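Local coordinates for family 88 glycosyl hydrolase (Bacteroides thetaiotaomicron, PDB 5NOA), which probably acts as a glycoside hydrolase on unsaturated sugar units, in a gut bacterium's breakdown of plant polysaccharides such as gum arabic, at residues G92-H97 and E107-V112; D116-F121 and E142-Q147. All coordinates share one frame; numbering follows the deposited sequence.

Contact 1. Residues G92-H97 and E107-V112; sequences GAKSDH and ESNDYV
Asn109 grips the chain at Lys94 and Ser95 with two different oxygens, one from its side chain and one from its backbone. Its OD1 takes the N-H of Lys94 N at 2.9 Å, and its carbonyl O takes Ser95 N at 3.0 Å. Both donors stand above the respective carbonyl plane instead of on a lone pair, the first by 46°. Packing is tight around these bonds: Ser95 CB lies 3.0 Å from Asn109 O, and Ala93 CB sits 3.5 Å from the same oxygen. Lys94 and Asn109 run side by side in the same direction, with Lys94 CG 3.5 Å from Asn109 OD1. The buried Ala93 methyl also meets Val112 CG2 at 3.8 Å, just past the type I turn from Ser108 to Tyr111. Arg139 of helix 135-149 hydrogen-bonds to the O atoms of Ala93 and Ser95.

The outer side is looser. There Ser95 OG, turned anti to its own N (chi1 171°), accepts from His97 N in an ST turn and meets Asp110 OD1 through a water that donates to the carboxylate. The segments, both in the long loop between helices 75-87 and 120-130, are thus joined directly by neutral amide groups, while the carboxylate of Asp110 reaches Ser95 OG by way of solvent.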
ATOM      1  N   GLY A  92       4.894  -5.943  16.490  1.00  9.42           N
ATOM      2  CA  GLY A  92       5.855  -5.881  15.394  1.00  9.69           C
ATOM      3  C   GLY A  92       7.184  -6.382  15.917  1.00 10.49           C
ATOM      4  O   GLY A  92       7.279  -7.465  16.480  1.00 11.60           O
ATOM      5  N   ALA A  93       8.237  -5.589  15.752  1.00  9.52           N
ATOM      6  CA  ALA A  93       9.529  -5.937  16.367  1.00  9.82           C
ATOM      7  C   ALA A  93       9.364  -6.000  17.889  1.00  9.83           C
ATOM      8  O   ALA A  93       8.611  -5.238  18.456  1.00 10.19           O
ATOM      9  CB  ALA A  93      10.544  -4.913  15.931  1.00 10.13           C
ATOM     10  N   LYS A  94      10.054  -6.926  18.553  1.00 11.40           N
ATOM     11  CA  LYS A  94       9.726  -7.292  19.932  1.00 11.89           C
ATOM     12  C   LYS A  94      10.495  -6.599  21.039  1.00 13.25           C
ATOM     13  O   LYS A  94      10.155  -6.786  22.205  1.00 15.01           O
ATOM     14  CB  LYS A  94       9.817  -8.821  20.089  1.00 14.26           C
ATOM     15  CG  LYS A  94       8.903  -9.604  19.172  1.00 15.09           C
ATOM     16  CD  LYS A  94       9.168 -11.092  19.280  1.00 20.61           C
ATOM     17  CE  LYS A  94       8.322 -12.008  18.351  1.00 16.96           C
ATOM     18  NZ  LYS A  94       6.933 -11.874  18.635  1.00 20.78           N
ATOM     19  N   SER A  95      11.540  -5.818  20.724  1.00 12.15           N
ATOM     20  CA  SER A  95      12.400  -5.310  21.805  1.00 12.67           C
ATOM     21  C   SER A  95      11.632  -4.417  22.768  1.00 11.83           C
ATOM     22  O   SER A  95      10.879  -3.546  22.348  1.00 11.70           O
ATOM     23  CB  SER A  95      13.514  -4.483  21.230  1.00 12.53           C
ATOM     24  OG  SER A  95      14.227  -3.821  22.251  1.00 15.31           O
ATOM     25  N   ASP A  96      11.907  -4.582  24.065  1.00 13.60           N
ATOM     26  CA  ASP A  96      11.430  -3.660  25.112  1.00 15.17           C
ATOM     27  C   ASP A  96      12.497  -2.639  25.575  1.00 14.57           C
ATOM     28  O   ASP A  96      12.260  -1.860  26.535  1.00 20.71           O
ATOM     29  CB  ASP A  96      10.862  -4.447  26.290  1.00 17.77           C
ATOM     30  CG  ASP A  96       9.509  -5.082  25.963  1.00 21.95           C
ATOM     31  OD1 ASP A  96       8.750  -4.535  25.160  1.00 21.63           O
ATOM     32  OD2 ASP A  96       9.186  -6.145  26.528  1.00 31.13           O
ATOM     33  N   HIS A  97      13.630  -2.612  24.885  1.00 12.50           N
ATOM     34  CA  HIS A  97      14.752  -1.763  25.283  1.00 13.42           C
ATOM     35  C   HIS A  97      14.717  -0.514  24.382  1.00 12.88           C
ATOM     36  O   HIS A  97      15.352  -0.429  23.324  1.00 13.67           O
ATOM     37  CB  HIS A  97      16.068  -2.524  25.045  1.00 14.78           C
ATOM     38  CG  HIS A  97      17.300  -1.862  25.629  1.00 17.41           C
ATOM     39  ND1 HIS A  97      17.332  -0.941  26.651  1.00 26.95           N
ATOM     40  CD2 HIS A  97      18.585  -2.033  25.242  1.00 24.04           C
ATOM     41  CE1 HIS A  97      18.587  -0.619  26.901  1.00 22.93           C
ATOM     42  NE2 HIS A  97      19.363  -1.231  26.031  1.00 27.47           N
ATOM     43  N   GLU A 107      15.701  -5.776  10.173  1.00 10.37           N
ATOM     44  CA  GLU A 107      14.726  -6.860  10.321  1.00 11.54           C
ATOM     45  C   GLU A 107      14.737  -7.475  11.712  1.00 11.72           C
ATOM     46  O   GLU A 107      13.942  -8.360  12.006  1.00 14.75           O
ATOM     47  CB  GLU A 107      14.994  -7.950   9.268  1.00 13.05           C
ATOM     48  CG  GLU A 107      15.108  -7.338   7.870  1.00 13.86           C
ATOM     49  CD  GLU A 107      15.360  -8.345   6.748  1.00 14.66           C
ATOM     50  OE1 GLU A 107      15.325  -9.568   7.019  1.00 18.47           O
ATOM     51  OE2 GLU A 107      15.570  -7.886   5.596  1.00 14.58           O
ATOM     52  N   SER A 108      15.639  -7.010  12.571  1.00 12.06           N
ATOM     53  CA  SER A 108      15.791  -7.567  13.875  1.00 13.62           C
ATOM     54  C   SER A 108      14.866  -6.867  14.868  1.00 12.30           C
ATOM     55  O   SER A 108      14.224  -5.858  14.535  1.00 12.08           O
ATOM     56  CB  SER A 108      17.252  -7.512  14.285  1.00 16.71           C
ATOM     57  OG  SER A 108      17.674  -6.210  14.399  1.00 19.78           O
ATOM     58  N   ASN A 109      14.808  -7.417  16.082  1.00 12.62           N
ATOM     59  CA  ASN A 109      13.808  -6.972  17.049  1.00 12.82           C
ATOM     60  C   ASN A 109      14.011  -5.583  17.634  1.00 11.73           C
ATOM     61  O   ASN A 109      13.078  -5.084  18.274  1.00 11.41           O
ATOM     62  CB  ASN A 109      13.552  -8.047  18.103  1.00 14.92           C
ATOM     63  CG  ASN A 109      12.632  -9.145  17.575  1.00 18.60           C
ATOM     64  OD1 ASN A 109      11.568  -8.871  16.968  1.00 18.23           O
ATOM     65  ND2 ASN A 109      13.063 -10.387  17.747  1.00 24.22           N
ATOM     66  N   ASP A 110      15.154  -4.927  17.368  1.00 11.25           N
ATOM     67  CA  ASP A 110      15.359  -3.571  17.813  1.00 11.45           C
ATOM     68  C   ASP A 110      14.679  -2.543  16.896  1.00  9.45           C
ATOM     69  O   ASP A 110      14.623  -1.370  17.261  1.00  9.78           O
ATOM     70  CB  ASP A 110      16.868  -3.208  17.840  1.00 13.81           C
ATOM     71  CG  ASP A 110      17.650  -3.922  18.901  1.00 20.60           C
ATOM     72  OD1 ASP A 110      17.061  -4.584  19.761  1.00 23.64           O
ATOM     73  OD2 ASP A 110      18.896  -3.761  18.873  1.00 25.73           O
ATOM     74  N   TYR A 111      14.196  -2.959  15.720  1.00  8.45           N
ATOM     75  CA  TYR A 111      13.715  -2.029  14.706  1.00  7.70           C
ATOM     76  C   TYR A 111      12.241  -1.694  14.898  1.00  7.28           C
ATOM     77  O   TYR A 111      11.445  -1.690  13.963  1.00  8.33           O
ATOM     78  CB  TYR A 111      14.080  -2.571  13.313  1.00  8.01           C
ATOM     79  CG  TYR A 111      15.541  -2.291  13.074  1.00  8.26           C
ATOM     80  CD1 TYR A 111      16.533  -3.106  13.612  1.00 10.93           C
ATOM     81  CD2 TYR A 111      15.948  -1.175  12.363  1.00  8.68           C
ATOM     82  CE1 TYR A 111      17.863  -2.778  13.493  1.00 10.20           C
ATOM     83  CE2 TYR A 111      17.280  -0.846  12.220  1.00  9.21           C
ATOM     84  CZ  TYR A 111      18.246  -1.649  12.791  1.00  9.43           C
ATOM     85  OH  TYR A 111      19.569  -1.323  12.622  1.00 11.20           O
ATOM     86  N   VAL A 112      11.915  -1.335  16.125  1.00  7.99           N
ATOM     87  CA  VAL A 112      10.547  -1.104  16.544  1.00  7.73           C
ATOM     88  C   VAL A 112       9.951   0.159  15.947  1.00  7.05           C
ATOM     89  O   VAL A 112       8.744   0.227  15.705  1.00  7.38           O
ATOM     90  CB  VAL A 112      10.516  -1.053  18.100  1.00  8.54           C
ATOM     91  CG1 VAL A 112       9.140  -0.679  18.651  1.00  8.41           C
ATOM     92  CG2 VAL A 112      10.987  -2.355  18.699  1.00  9.69           C
TER
HETATM   93  O   HOH W   1      16.950  -4.390  22.204  1.00 27.85           O

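Contact 2. Residues D116-F121 and E142-Q147; sequences DYQICF and EVMEYQ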
ATOM      1  N   ASP A 116       8.434  -0.396   8.490  1.00  7.57           N
ATOM      2  CA  ASP A 116       8.217  -1.760   8.012  1.00  8.56           C
ATOM      3  C   ASP A 116       7.796  -2.750   9.108  1.00  7.66           C
ATOM      4  O   ASP A 116       7.220  -3.793   8.794  1.00  9.38           O
ATOM      5  CB  ASP A 116       9.456  -2.275   7.281  1.00 10.09           C
ATOM      6  CG  ASP A 116       9.598  -1.752   5.855  1.00 11.80           C
ATOM      7  OD1 ASP A 116       8.684  -1.085   5.360  1.00 13.16           O
ATOM      8  OD2 ASP A 116      10.635  -2.104   5.241  1.00 13.33           O
ATOM      9  N   TYR A 117       8.062  -2.408  10.373  1.00  7.55           N
ATOM     10  CA  TYR A 117       7.620  -3.174  11.528  1.00  7.33           C
ATOM     11  C   TYR A 117       6.407  -2.587  12.203  1.00  6.98           C
ATOM     12  O   TYR A 117       6.046  -3.008  13.328  1.00  8.58           O
ATOM     13  CB  TYR A 117       8.771  -3.429  12.515  1.00  8.62           C
ATOM     14  CG  TYR A 117       9.434  -4.761  12.359  1.00  8.11           C
ATOM     15  CD1 TYR A 117       8.692  -5.940  12.386  1.00  8.63           C
ATOM     16  CD2 TYR A 117      10.810  -4.823  12.240  1.00 10.09           C
ATOM     17  CE1 TYR A 117       9.329  -7.175  12.291  1.00 10.48           C
ATOM     18  CE2 TYR A 117      11.446  -6.044  12.148  1.00 11.64           C
ATOM     19  CZ  TYR A 117      10.701  -7.209  12.179  1.00 11.62           C
ATOM     20  OH  TYR A 117      11.340  -8.416  12.040  1.00 15.08           O
ATOM     21  N   GLN A 118       5.739  -1.647  11.538  1.00  6.52           N
ATOM     22  CA  GLN A 118       4.538  -1.029  12.065  1.00  6.71           C
ATOM     23  C   GLN A 118       3.299  -1.237  11.213  1.00  6.68           C
ATOM     24  O   GLN A 118       2.190  -1.051  11.692  1.00  7.38           O
ATOM     25  CB  GLN A 118       4.802   0.459  12.275  1.00  7.02           C
ATOM     26  CG  GLN A 118       5.941   0.745  13.246  1.00  6.83           C
ATOM     27  CD  GLN A 118       6.264   2.203  13.360  1.00  6.85           C
ATOM     28  OE1 GLN A 118       5.969   2.982  12.457  1.00  9.00           O
ATOM     29  NE2 GLN A 118       6.922   2.598  14.464  1.00  7.93           N
ATOM     30  N   ILE A 119       3.477  -1.636   9.949  1.00  6.27           N
ATOM     31  CA  ILE A 119       2.309  -1.906   9.130  1.00  6.96           C
ATOM     32  C   ILE A 119       1.459  -3.012   9.713  1.00  6.37           C
ATOM     33  O   ILE A 119       0.228  -3.001   9.544  1.00  7.35           O
ATOM     34  CB  ILE A 119       2.678  -2.146   7.652  1.00  6.64           C
ATOM     35  CG1 ILE A 119       1.484  -2.735   6.856  1.00  7.16           C
ATOM     36  CG2 ILE A 119       3.912  -3.011   7.491  1.00  6.68           C
ATOM     37  CD1 ILE A 119       1.677  -2.774   5.343  1.00  7.65           C
ATOM     38  N   CYS A 120       2.053  -3.968  10.427  1.00  6.29           N
ATOM     39  CA  CYS A 120       1.242  -4.983  11.111  1.00  7.10           C
ATOM     40  C   CYS A 120       0.151  -4.365  12.004  1.00  7.30           C
ATOM     41  O   CYS A 120      -0.904  -4.953  12.167  1.00  7.81           O
ATOM     42  CB  CYS A 120       2.150  -5.921  11.904  1.00  7.76           C
ATOM     43  SG  CYS A 120       3.126  -5.160  13.202  1.00  9.20           S
ATOM     44  N   PHE A 121       0.429  -3.198  12.584  1.00  6.83           N
ATOM     45  CA  PHE A 121      -0.538  -2.536  13.432  1.00  6.99           C
ATOM     46  C   PHE A 121      -1.827  -2.208  12.705  1.00  7.02           C
ATOM     47  O   PHE A 121      -2.871  -2.094  13.358  1.00  7.98           O
ATOM     48  CB  PHE A 121       0.043  -1.244  14.042  1.00  6.90           C
ATOM     49  CG  PHE A 121       1.334  -1.386  14.840  1.00  7.97           C
ATOM     50  CD1 PHE A 121       1.727  -2.583  15.407  1.00  8.85           C
ATOM     51  CD2 PHE A 121       2.119  -0.248  15.085  1.00  7.35           C
ATOM     52  CE1 PHE A 121       2.893  -2.655  16.176  1.00  9.60           C
ATOM     53  CE2 PHE A 121       3.251  -0.312  15.841  1.00  8.31           C
ATOM     54  CZ  PHE A 121       3.648  -1.516  16.391  1.00  9.49           C
ATOM     55  N   GLU A 142       1.685   1.542  22.414  1.00  9.34           N
ATOM     56  CA  GLU A 142       2.924   1.781  23.155  1.00 10.01           C
ATOM     57  C   GLU A 142       3.982   2.336  22.205  1.00  9.37           C
ATOM     58  O   GLU A 142       4.634   3.322  22.484  1.00 10.75           O
ATOM     59  CB  GLU A 142       3.428   0.476  23.784  1.00 11.39           C
ATOM     60  CG  GLU A 142       4.757   0.654  24.507  1.00 14.71           C
ATOM     61  CD  GLU A 142       5.459  -0.649  24.883  1.00 19.55           C
ATOM     62  OE1 GLU A 142       5.160  -1.748  24.332  1.00 19.36           O
ATOM     63  OE2 GLU A 142       6.373  -0.546  25.749  1.00 27.10           O
ATOM     64  N   VAL A 143       4.128   1.689  21.057  1.00  8.61           N
ATOM     65  CA  VAL A 143       5.148   2.072  20.110  1.00  8.45           C
ATOM     66  C   VAL A 143       4.847   3.413  19.497  1.00  8.03           C
ATOM     67  O   VAL A 143       5.728   4.302  19.477  1.00  8.11           O
ATOM     68  CB  VAL A 143       5.286   0.981  19.023  1.00  8.04           C
ATOM     69  CG1 VAL A 143       6.141   1.462  17.875  1.00  8.01           C
ATOM     70  CG2 VAL A 143       5.859  -0.296  19.629  1.00  8.36           C
ATOM     71  N   MET A 144       3.630   3.599  18.981  1.00  8.10           N
ATOM     72  CA  MET A 144       3.378   4.862  18.285  1.00  8.37           C
ATOM     73  C   MET A 144       3.348   6.062  19.227  1.00  7.87           C
ATOM     74  O   MET A 144       3.811   7.137  18.879  1.00  8.72           O
ATOM     75  CB  MET A 144       2.080   4.800  17.467  1.00  9.67           C
ATOM     76  CG  MET A 144       2.028   3.718  16.391  1.00 10.34           C
ATOM     77  SD  MET A 144       3.537   3.494  15.398  1.00  9.78           S
ATOM     78  CE  MET A 144       3.688   5.085  14.592  1.00 11.67           C
ATOM     79  N   GLU A 145       2.826   5.861  20.433  1.00  8.19           N
ATOM     80  CA  GLU A 145       2.797   6.931  21.421  1.00  9.20           C
ATOM     81  C   GLU A 145       4.206   7.292  21.905  1.00  8.75           C
ATOM     82  O   GLU A 145       4.494   8.472  22.093  1.00 10.96           O
ATOM     83  CB  GLU A 145       1.782   6.637  22.514  1.00 10.37           C
ATOM     84  CG  GLU A 145       0.369   6.639  21.911  1.00 11.74           C
ATOM     85  CD  GLU A 145      -0.742   5.955  22.695  1.00 12.46           C
ATOM     86  OE1 GLU A 145      -0.568   5.687  23.914  1.00 14.58           O
ATOM     87  OE2 GLU A 145      -1.826   5.680  22.082  1.00 12.65           O
ATOM     88  N   TYR A 146       5.105   6.308  22.060  1.00  8.73           N
ATOM     89  CA  TYR A 146       6.491   6.644  22.327  1.00  7.78           C
ATOM     90  C   TYR A 146       7.089   7.414  21.144  1.00  8.50           C
ATOM     91  O   TYR A 146       7.709   8.467  21.300  1.00  9.35           O
ATOM     92  CB  TYR A 146       7.333   5.395  22.604  1.00  9.31           C
ATOM     93  CG  TYR A 146       8.795   5.765  22.731  1.00 10.33           C
ATOM     94  CD1 TYR A 146       9.267   6.416  23.876  1.00 12.15           C
ATOM     95  CD2 TYR A 146       9.693   5.526  21.698  1.00 10.63           C
ATOM     96  CE1 TYR A 146      10.588   6.821  23.956  1.00 13.82           C
ATOM     97  CE2 TYR A 146      11.015   5.899  21.795  1.00 11.86           C
ATOM     98  CZ  TYR A 146      11.467   6.549  22.914  1.00 13.00           C
ATOM     99  OH  TYR A 146      12.783   6.932  23.013  1.00 15.65           O
ATOM    100  N   GLN A 147       6.901   6.911  19.933  1.00  8.53           N
ATOM    101  CA  GLN A 147       7.421   7.597  18.759  1.00  8.09           C
ATOM    102  C   GLN A 147       6.968   9.048  18.708  1.00  8.36           C
ATOM    103  O   GLN A 147       7.766   9.956  18.480  1.00  8.46           O
ATOM    104  CB  GLN A 147       7.011   6.861  17.503  1.00  7.83           C
ATOM    105  CG  GLN A 147       7.576   7.415  16.221  1.00  8.03           C
ATOM    106  CD  GLN A 147       7.311   6.499  15.061  1.00  8.31           C
ATOM    107  OE1 GLN A 147       7.413   5.283  15.191  1.00 10.21           O
ATOM    108  NE2 GLN A 147       7.016   7.088  13.914  1.00  8.65           N
TER
HETATM  109  O   HOH W   2       7.037   5.280  11.593  1.00  7.98           O
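Gln118 and Val143 mark the closest backbone approach, their CA atoms 8.6 Å apart, so side chains alone bridge the gap. Residues 142-147 are regular helix, whereas 116-121 is mostly the loop or turn that leads into helix 120-130. The two helices are consecutive in a mainly helical fold, consistent with the (alpha/alpha)6 barrel of the six-hairpin clan, and a Met-aromatic contact lies between them.

The polar part is a pairing of two glutamine amides. Gln118 NE2 gives a nearly straight bond (164°) to Gln147 OE1 at 2.8 Å, lying in the carbonyl plane of the acceptor. The amide planes are only 18° apart, and a water finishes the ring by donating to Gln118 OE1 at 2.7 Å and accepting from Gln147 NE2 at 2.9 Å. Gln147 reaches this place because its CG is anti to the backbone N (chi1 -176°) and the chain stays extended. Gln118 NE2 also bonds to Val112 O, so NE2 of this buried amide gives two bonds while OE1 takes one from the water, which fixes the rotation of the group. A leucine in place of Gln118 has no amide, and Gln147 OE1 and Val112 O would probably each be left without this donor.

The bend at Met144's second torsion sets SD 3.6 Å from Gln118 CD, and the bend at the third lays CE alongside Gln118 OE1. The same sulfur lies at the edge of the Phe121 ring, 5.1 Å from its centroid. At that edge Phe121 CE2 touches both neighbouring helix residues, Met144 SD at 3.8 Å and Val143 CG1 at 4.0 Å.

How the contacts relate
From the N terminus, the chain leaves helix 75-87 and enters a long loop, within which contact 1 closes a segment of nine intervening residues by bringing 107-112 back to 92-97. Contact 2 opens only afterwards, at 116-121, and closes across most of helix 120-130 and the start of helix 135-149. The two are therefore in series, neither nested nor crossed. Their centres lie about 10 Å apart and they touch: Tyr117 OH probably bonds to Glu107 O, and Val112 CG1 packs on Val143 CG2. Together they join the loop 92-112 to the residues that lead into helix 120-130 and to the side of helix 135-149.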